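Local coordinates for tail fiber protein (Pseudomonas aeruginosa, PDB 6CL6), which forms the receptor-binding fiber of the R2 pyocin, a contractile injection system, and so probably attaches the particle to its target bacterium, at residues Y174-S177 with I181-T184. Residues are numbered along the deposited sequence; the frame is centred on the assembly and turned at random.
Sequences YAAS and IYQT
Tyr174 and Tyr182 are paired across a beta hairpin, where strands 169-177 and 180-187 run antiparallel as neighbours in a mixed sheet of the trimeric fiber. Theirs is the hydrogen-bonded pair of the register. Tyr174 N donates to Tyr182 O at 2.8 Å, and Tyr182 N returns a bond to Tyr174 O at 3.0 Å, arriving from above the carbonyl plane rather than along a lone pair. Both side chains rise from the same face of the sheet, yet their rings diverge toward the two ends of the hairpin.

The side chain of Tyr174 can be followed outward. Its CB lies 4.2 Å from Tyr182 CB, the closest approach of the two tyrosine side chains. With CG anti to the carbonyl carbon (chi1 -49°), the ring is carried along the hairpin toward Thr184, whose CG2 sits at the ring edge, 4.4 Å from CE2. At the tip, OH and Thr184 OG1 share one water, which lies in the ring plane and bridges the strands beyond the paired backbone. His172 of a second subunit meets the Tyr174 ring edge-to-face and Leu170 of that subunit packs on it, placing this face of the hairpin at the trimer interface.

Tyr182 turns its ring the other way, toward the hairpin turn, and presents an edge to strand 169-177: Tyr174 O lies in plane there, and Ala176 CB comes to the same rim near CE1. Beyond this pair the ladder is disturbed by a classic beta bulge, in which Ala176 and Ser177 together face a single residue of the partner strand. On the opposite face Ile181 reaches toward the bulge, its CD1 resting 3.7 Å from Ala175 CB and also touching the carbonyl oxygen of Ser177.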
loop_
_atom_site.group_PDB
_atom_site.type_symbol
_atom_site.label_atom_id
_atom_site.label_comp_id
_atom_site.label_asym_id
_atom_site.label_seq_id
_atom_site.Cartn_x
_atom_site.Cartn_y
_atom_site.Cartn_z
ATOM N N TYR A 174 -13.320 -35.266 9.104
ATOM C CA TYR A 174 -14.707 -35.537 8.744
ATOM C C TYR A 174 -14.692 -36.481 7.547
ATOM O O TYR A 174 -14.645 -36.058 6.387
ATOM C CB TYR A 174 -15.475 -34.262 8.463
ATOM C CG TYR A 174 -15.296 -33.212 9.538
ATOM C CD1 TYR A 174 -15.951 -33.309 10.759
ATOM C CD2 TYR A 174 -14.495 -32.114 9.318
ATOM C CE1 TYR A 174 -15.805 -32.368 11.716
ATOM C CE2 TYR A 174 -14.340 -31.156 10.277
ATOM C CZ TYR A 174 -15.005 -31.292 11.491
ATOM O OH TYR A 174 -14.888 -30.347 12.459
ATOM N N ALA A 175 -14.766 -37.785 7.854
ATOM C CA ALA A 175 -14.708 -38.825 6.823
ATOM C C ALA A 175 -16.114 -39.000 6.239
ATOM O O ALA A 175 -16.867 -39.935 6.567
ATOM C CB ALA A 175 -14.140 -40.108 7.406
ATOM N N ALA A 176 -16.478 -38.062 5.369
ATOM C CA ALA A 176 -17.827 -38.073 4.793
ATOM C C ALA A 176 -18.073 -39.348 4.023
ATOM O O ALA A 176 -19.117 -39.994 4.179
ATOM C CB ALA A 176 -18.045 -36.868 3.887
ATOM N N SER A 177 -17.123 -39.720 3.181
ATOM C CA SER A 177 -17.171 -40.984 2.454
ATOM C C SER A 177 -15.746 -41.286 1.982
ATOM O O SER A 177 -14.836 -40.459 2.113
ATOM C CB SER A 177 -18.130 -40.922 1.269
ATOM O OG SER A 177 -17.573 -40.112 0.258
ATOM N N ILE A 181 -12.794 -37.203 2.101
ATOM C CA ILE A 181 -12.275 -37.175 3.454
ATOM C C ILE A 181 -11.827 -35.748 3.717
ATOM O O ILE A 181 -10.869 -35.283 3.100
ATOM C CB ILE A 181 -11.099 -38.125 3.678
ATOM C CG1 ILE A 181 -11.402 -39.563 3.269
ATOM C CG2 ILE A 181 -10.640 -38.048 5.161
ATOM C CD1 ILE A 181 -12.442 -40.243 4.089
ATOM N N TYR A 182 -12.517 -35.040 4.599
ATOM C CA TYR A 182 -12.179 -33.639 4.906
ATOM C C TYR A 182 -11.333 -33.589 6.182
ATOM O O TYR A 182 -11.573 -34.365 7.123
ATOM C CB TYR A 182 -13.460 -32.827 5.082
ATOM C CG TYR A 182 -14.272 -32.681 3.821
ATOM C CD1 TYR A 182 -15.183 -33.649 3.415
ATOM C CD2 TYR A 182 -14.132 -31.550 3.022
ATOM C CE1 TYR A 182 -15.908 -33.516 2.263
ATOM C CE2 TYR A 182 -14.882 -31.398 1.871
ATOM C CZ TYR A 182 -15.742 -32.376 1.486
ATOM O OH TYR A 182 -16.485 -32.238 0.334
ATOM N N GLN A 183 -10.369 -32.678 6.213
ATOM C CA GLN A 183 -9.575 -32.390 7.397
ATOM C C GLN A 183 -9.490 -30.878 7.621
ATOM O O GLN A 183 -9.454 -30.095 6.674
ATOM C CB GLN A 183 -8.140 -32.961 7.286
ATOM C CG GLN A 183 -8.074 -34.459 7.056
ATOM C CD GLN A 183 -6.670 -34.977 6.986
ATOM O OE1 GLN A 183 -5.769 -34.281 6.485
ATOM N NE2 GLN A 183 -6.451 -36.203 7.498
ATOM N N THR A 184 -9.397 -30.496 8.883
ATOM C CA THR A 184 -9.005 -29.158 9.298
ATOM C C THR A 184 -7.913 -29.264 10.356
ATOM O O THR A 184 -7.796 -30.279 11.046
ATOM C CB THR A 184 -10.155 -28.336 9.891
ATOM O OG1 THR A 184 -10.536 -28.889 11.165
ATOM C CG2 THR A 184 -11.300 -28.327 8.954
HETATM O O HOH W 1 -13.150 -28.208 12.001
#